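Local coordinates for protein aryl acylamidase (bacterium CSBL00001, PDB 4YJ6) that probably hydrolyses the amide bond of aryl acylamides, as a member of the amidase signature enzyme family, at residues Ala61-Glu64 against Arg65-Met68; Leu118-Gly122 against Glu123-Leu127. All blocks are in the same frame, centred on the assembly; numbering follows the deposited sequence.

Contact 1: residues Ala61-Glu64 against Arg65-Met68; sequences AALE and RRIM
Leu63 meets Arg66 and Ile67 one turn further on, a local contact within the surface helix 53-69. Methyl CD2 of Leu63 lies over one face of the Arg66 guanidinium, offset toward its rim, and comes within 3.9 Å of Arg66 NH2. The arginine chain runs extended through chi2 and bends once, at chi3 (-84°), which brings the guanidinium over the methyl. On its other flank CD2 of Leu63 packs against CG1 of Ile67 at 4.1 Å. Ile67 CG1 sits beside its own backbone N (chi1 -72°), close to the Leu63 carbonyl. Four i to i+4 bonds hold the backbone. Ile67 N to Leu63 O, at 2.9 Å, runs nearly along the C=O axis. Glu64, on an extended chain, forms a salt bridge with Arg28 and a hydrogen bond with Ser26, while Arg65 pairs with Glu71. Arg66 NH1 forms a salt bridge with Asp124 and a hydrogen bond with the Pro72 carbonyl. With an alanine in place of Arg66, Asp124 would probably lose this charged partner, and Leu63 CD2 the group lying over it. The leucine thus gives the guanidinium an apolar floor, while the positive charge of the arginine is met by Asp124, outside this turn.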
ATOM      1  N   ALA A  61     -15.906   1.575 -24.025  1.00 12.68           N
ATOM      2  CA  ALA A  61     -16.846   1.945 -25.130  1.00 11.82           C
ATOM      3  C   ALA A  61     -17.842   2.995 -24.682  1.00 12.33           C
ATOM      4  O   ALA A  61     -18.145   3.936 -25.410  1.00 13.26           O
ATOM      5  CB  ALA A  61     -17.594   0.692 -25.687  1.00 12.29           C
ATOM      6  N   ALA A  62     -18.358   2.846 -23.464  1.00 11.73           N
ATOM      7  CA  ALA A  62     -19.335   3.790 -22.939  1.00 14.99           C
ATOM      8  C   ALA A  62     -18.662   5.146 -22.657  1.00 13.20           C
ATOM      9  O   ALA A  62     -19.245   6.202 -22.896  1.00 13.19           O
ATOM     10  CB  ALA A  62     -19.993   3.212 -21.663  1.00 14.92           C
ATOM     11  N   LEU A  63     -17.426   5.104 -22.166  1.00 10.74           N
ATOM     12  CA  LEU A  63     -16.699   6.346 -21.859  1.00 11.92           C
ATOM     13  C   LEU A  63     -16.397   7.069 -23.169  1.00 13.11           C
ATOM     14  O   LEU A  63     -16.544   8.305 -23.293  1.00 13.91           O
ATOM     15  CB  LEU A  63     -15.391   5.996 -21.143  1.00 11.75           C
ATOM     16  CG  LEU A  63     -14.780   6.982 -20.129  1.00 20.33           C
ATOM     17  CD1 LEU A  63     -13.254   6.848 -20.059  1.00 15.80           C
ATOM     18  CD2 LEU A  63     -15.248   8.436 -20.136  1.00 16.00           C
ATOM     19  N   GLU A  64     -16.004   6.285 -24.164  1.00 13.75           N
ATOM     20  CA  GLU A  64     -15.703   6.862 -25.468  1.00 13.57           C
ATOM     21  C   GLU A  64     -16.951   7.546 -26.022  1.00 14.07           C
ATOM     22  O   GLU A  64     -16.863   8.668 -26.553  1.00 13.59           O
ATOM     23  CB  GLU A  64     -15.217   5.786 -26.421  1.00 14.37           C
ATOM     24  CG  GLU A  64     -15.002   6.312 -27.861  1.00 16.10           C
ATOM     25  CD  GLU A  64     -14.704   5.194 -28.833  1.00 22.00           C
ATOM     26  OE1 GLU A  64     -13.523   5.016 -29.205  1.00 22.72           O
ATOM     27  OE2 GLU A  64     -15.661   4.483 -29.231  1.00 25.52           O
ATOM     28  N   ARG A  65     -18.112   6.896 -25.881  1.00 12.47           N
ATOM     29  CA  ARG A  65     -19.338   7.517 -26.391  1.00 15.51           C
ATOM     30  C   ARG A  65     -19.632   8.836 -25.676  1.00 16.05           C
ATOM     31  O   ARG A  65     -19.960   9.828 -26.313  1.00 16.49           O
ATOM     32  CB  ARG A  65     -20.524   6.568 -26.278  1.00 12.93           C
ATOM     33  CG  ARG A  65     -21.771   7.110 -27.011  1.00 17.70           C
ATOM     34  CD  ARG A  65     -23.099   6.430 -26.527  1.00 16.82           C
ATOM     35  NE  ARG A  65     -23.315   6.661 -25.102  1.00 14.84           N
ATOM     36  CZ  ARG A  65     -23.728   7.813 -24.577  1.00 17.45           C
ATOM     37  NH1 ARG A  65     -24.024   8.838 -25.353  1.00 17.95           N
ATOM     38  NH2 ARG A  65     -23.851   7.947 -23.269  1.00 17.00           N
ATOM     39  N   ARG A  66     -19.498   8.869 -24.351  1.00 12.85           N
ATOM     40  CA  ARG A  66     -19.731  10.097 -23.616  1.00 14.51           C
ATOM     41  C   ARG A  66     -18.756  11.204 -24.033  1.00 15.92           C
ATOM     42  O   ARG A  66     -19.158  12.355 -24.183  1.00 16.87           O
ATOM     43  CB  ARG A  66     -19.634   9.863 -22.112  1.00 12.51           C
ATOM     44  CG  ARG A  66     -20.851   9.096 -21.572  1.00 14.49           C
ATOM     45  CD  ARG A  66     -20.799   9.034 -20.049  1.00 18.20           C
ATOM     46  NE  ARG A  66     -19.965   7.930 -19.582  1.00 15.15           N
ATOM     47  CZ  ARG A  66     -19.015   8.014 -18.651  1.00 17.37           C
ATOM     48  NH1 ARG A  66     -18.703   9.183 -18.064  1.00 16.23           N
ATOM     49  NH2 ARG A  66     -18.374   6.900 -18.304  1.00 16.27           N
ATOM     50  N   ILE A  67     -17.481  10.857 -24.218  1.00 14.18           N
ATOM     51  CA  ILE A  67     -16.492  11.850 -24.654  1.00 15.91           C
ATOM     52  C   ILE A  67     -16.868  12.412 -26.026  1.00 19.77           C
ATOM     53  O   ILE A  67     -16.789  13.626 -26.267  1.00 20.29           O
ATOM     54  CB  ILE A  67     -15.089  11.206 -24.735  1.00 16.21           C
ATOM     55  CG1 ILE A  67     -14.582  10.958 -23.312  1.00 14.41           C
ATOM     56  CG2 ILE A  67     -14.112  12.083 -25.565  1.00 18.80           C
ATOM     57  CD1 ILE A  67     -13.259  10.184 -23.280  1.00 17.77           C
HETATM   58  N   MSE A  68     -17.267  11.531 -26.932  1.00 16.32           N
HETATM   59  CA  MSE A  68     -17.581  11.975 -28.295  1.00 18.23           C
HETATM   60  C   MSE A  68     -18.841  12.839 -28.321  1.00 23.77           C
HETATM   61  O   MSE A  68     -18.924  13.778 -29.116  1.00 22.78           O
HETATM   62  CB  MSE A  68     -17.707  10.777 -29.243  1.00 23.72           C
HETATM   63  CG  MSE A  68     -16.335  10.099 -29.444  1.00 28.92           C
HETATM   64 SE   MSE A  68     -14.792  11.334 -29.661  0.25 30.51          SE
HETATM   65  CE  MSE A  68     -14.888  11.454 -31.597  1.00 39.40           C
TER

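Contact 2: residues Leu118-Gly122 against Glu123-Leu127; sequences LKMSG and EDSLL
Met120 and Ser125 touch at the end of helix 115-122. The CB atoms of Met120 and Ser125 are 4.0 Å apart. The selenomethionine chain of Met120 bends at chi2 and chi3, and its terminal CE comes to 3.9 Å from Ser125 OG. With chi1 at 176° the hydroxyl swings away from its own backbone N and bonds to the Val79 carbonyl. Ser125 CB also rests 3.3 Å from Met120 O. On another side of the turn, Ser121 CB meets the CD1 methyl of Leu127 at 4.1 Å. The Ser121 hydroxyl bonds back to the Pro117 carbonyl. The backbone between these pairs forms a Schellman motif, with Asp124 at positive phi as its C-prime residue. Ser125 N bonds to Met120 O at 3.0 Å, and Asp124 N to Ser121 O at 2.9 Å. Met120 O also accepts from Glu123 N, so two N-H groups grip it from opposite faces of its carbonyl plane. Ser121 CA makes a C-H...O contact with Ser125 O, with an angle of 167° at the hydrogen. Glu123 CB and CG lie alongside the Gly122 carbonyl group, and the bend at chi2 (-69°) folds the carboxylate back, Glu123 CD 4.1 Å from Gly122 O. Its OE1 takes the Met75 N-H, and a water donates to OE2 at 2.8 Å. The Asp124 carboxylate turns out of the motif, where OD2 accepts from Gly74 N.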
ATOM      1  N   LEU A 118     -14.731   1.206  -6.217  1.00 10.85           N
ATOM      2  CA  LEU A 118     -15.941   2.016  -6.242  1.00 11.17           C
ATOM      3  C   LEU A 118     -15.586   3.445  -6.638  1.00 13.58           C
ATOM      4  O   LEU A 118     -16.142   3.990  -7.601  1.00 13.42           O
ATOM      5  CB  LEU A 118     -16.607   2.009  -4.864  1.00 11.38           C
ATOM      6  CG  LEU A 118     -17.826   2.932  -4.773  1.00 15.00           C
ATOM      7  CD1 LEU A 118     -18.959   2.400  -5.654  1.00 17.58           C
ATOM      8  CD2 LEU A 118     -18.277   3.071  -3.335  1.00 20.49           C
ATOM      9  N   LYS A 119     -14.669   4.071  -5.897  1.00 11.25           N
ATOM     10  CA  LYS A 119     -14.453   5.502  -6.110  1.00  9.73           C
ATOM     11  C   LYS A 119     -13.633   5.783  -7.354  1.00 11.34           C
ATOM     12  O   LYS A 119     -13.880   6.776  -8.058  1.00 11.03           O
ATOM     13  CB  LYS A 119     -13.830   6.123  -4.855  1.00 11.02           C
ATOM     14  CG  LYS A 119     -14.835   5.996  -3.684  1.00 12.59           C
ATOM     15  CD  LYS A 119     -14.535   6.968  -2.594  1.00 15.64           C
ATOM     16  CE  LYS A 119     -15.026   8.358  -2.934  1.00 15.70           C
ATOM     17  NZ  LYS A 119     -14.565   9.283  -1.861  1.00 15.99           N
HETATM   18  N   MSE A 120     -12.696   4.899  -7.671  1.00  9.49           N
HETATM   19  CA  MSE A 120     -11.911   5.124  -8.882  1.00 10.72           C
HETATM   20  C   MSE A 120     -12.790   4.979 -10.133  1.00 12.79           C
HETATM   21  O   MSE A 120     -12.770   5.852 -11.020  1.00 12.74           O
HETATM   22  CB  MSE A 120     -10.725   4.161  -8.949  1.00 11.48           C
HETATM   23  CG  MSE A 120      -9.744   4.322  -7.775  1.00  9.80           C
HETATM   24 SE   MSE A 120      -8.810   6.011  -7.970  1.00 29.11          SE
HETATM   25  CE  MSE A 120      -7.518   5.517  -9.370  1.00 13.20           C
ATOM     26  N   SER A 121     -13.575   3.915 -10.204  1.00 11.26           N
ATOM     27  CA  SER A 121     -14.484   3.758 -11.354  1.00 13.19           C
ATOM     28  C   SER A 121     -15.540   4.871 -11.393  1.00 13.38           C
ATOM     29  O   SER A 121     -15.984   5.289 -12.479  1.00 12.92           O
ATOM     30  CB  SER A 121     -15.125   2.372 -11.352  1.00 13.47           C
ATOM     31  OG  SER A 121     -16.056   2.250 -10.291  1.00 19.10           O
ATOM     32  N   GLY A 122     -15.936   5.363 -10.220  1.00 13.20           N
ATOM     33  CA  GLY A 122     -16.845   6.483 -10.132  1.00 10.85           C
ATOM     34  C   GLY A 122     -16.386   7.745 -10.852  1.00 15.18           C
ATOM     35  O   GLY A 122     -17.212   8.523 -11.325  1.00 14.76           O
ATOM     36  N   GLU A 123     -15.072   7.960 -10.923  1.00 12.33           N
ATOM     37  CA  GLU A 123     -14.511   9.093 -11.639  1.00 11.79           C
ATOM     38  C   GLU A 123     -13.864   8.641 -12.958  1.00 12.16           C
ATOM     39  O   GLU A 123     -12.974   9.299 -13.499  1.00 12.16           O
ATOM     40  CB  GLU A 123     -13.520   9.827 -10.727  1.00 13.96           C
ATOM     41  CG  GLU A 123     -14.247  10.550  -9.589  1.00 12.53           C
ATOM     42  CD  GLU A 123     -15.092  11.742 -10.041  1.00 20.28           C
ATOM     43  OE1 GLU A 123     -14.838  12.320 -11.112  1.00 16.40           O
ATOM     44  OE2 GLU A 123     -16.029  12.117  -9.296  1.00 23.04           O
ATOM     45  N   ASP A 124     -14.380   7.522 -13.484  1.00 10.81           N
ATOM     46  CA  ASP A 124     -14.065   7.022 -14.814  1.00 11.71           C
ATOM     47  C   ASP A 124     -12.656   6.494 -15.024  1.00 11.97           C
ATOM     48  O   ASP A 124     -12.217   6.331 -16.141  1.00 11.72           O
ATOM     49  CB  ASP A 124     -14.434   8.055 -15.890  1.00 12.01           C
ATOM     50  CG  ASP A 124     -15.936   8.114 -16.137  1.00 15.49           C
ATOM     51  OD1 ASP A 124     -16.590   7.035 -16.099  1.00 13.07           O
ATOM     52  OD2 ASP A 124     -16.432   9.238 -16.360  1.00 14.93           O
ATOM     53  N   SER A 125     -11.962   6.133 -13.943  1.00 10.01           N
ATOM     54  CA  SER A 125     -10.812   5.276 -14.091  1.00 10.43           C
ATOM     55  C   SER A 125     -11.318   3.901 -14.534  1.00 13.22           C
ATOM     56  O   SER A 125     -12.431   3.480 -14.169  1.00 13.42           O
ATOM     57  CB  SER A 125     -10.032   5.225 -12.742  1.00 11.64           C
ATOM     58  OG  SER A 125      -8.935   4.327 -12.817  1.00 14.25           O
ATOM     59  N   LEU A 126     -10.522   3.219 -15.354  1.00 11.55           N
ATOM     60  CA  LEU A 126     -10.919   1.920 -15.933  1.00 10.67           C
ATOM     61  C   LEU A 126     -10.209   0.790 -15.185  1.00 12.92           C
ATOM     62  O   LEU A 126      -8.975   0.715 -15.196  1.00 12.96           O
ATOM     63  CB  LEU A 126     -10.516   1.901 -17.415  1.00 12.02           C
ATOM     64  CG  LEU A 126     -11.304   2.963 -18.201  1.00 12.51           C
ATOM     65  CD1 LEU A 126     -10.676   3.209 -19.598  1.00 16.36           C
ATOM     66  CD2 LEU A 126     -12.785   2.540 -18.308  1.00 15.08           C
ATOM     67  N   LEU A 127     -10.985  -0.078 -14.547  1.00 12.37           N
ATOM     68  CA  LEU A 127     -10.437  -1.184 -13.763  1.00 12.97           C
ATOM     69  C   LEU A 127     -10.169  -2.391 -14.643  1.00 14.80           C
ATOM     70  O   LEU A 127     -11.096  -2.957 -15.254  1.00 15.34           O
ATOM     71  CB  LEU A 127     -11.406  -1.599 -12.660  1.00 14.15           C
ATOM     72  CG  LEU A 127     -11.809  -0.517 -11.672  1.00 22.33           C
ATOM     73  CD1 LEU A 127     -12.940  -1.041 -10.740  1.00 18.84           C
ATOM     74  CD2 LEU A 127     -10.601  -0.141 -10.909  1.00 20.97           C
TER
HETATM   75  O   HOH W   1     -17.718  10.051  -8.377  1.00 29.93           O

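In the fold
Following the chain from the N terminus, contact 1 comes first, on helix 53-69. Its two segments adjoin, so it closes only a helical turn. The chain then passes through the loop around Val73 and strand 80-84 before helix 115-122. Contact 2 closes the turn that leads from this helix into strand 126-131, the middle strand of a three-stranded mixed sheet. The contacts are in series and neither nest nor cross. Their centres are about 14 Å apart, and they touch directly: the salt bridge between Arg66 and Asp124 connects them. This joins the peripheral helix to the turn that enters the sheet.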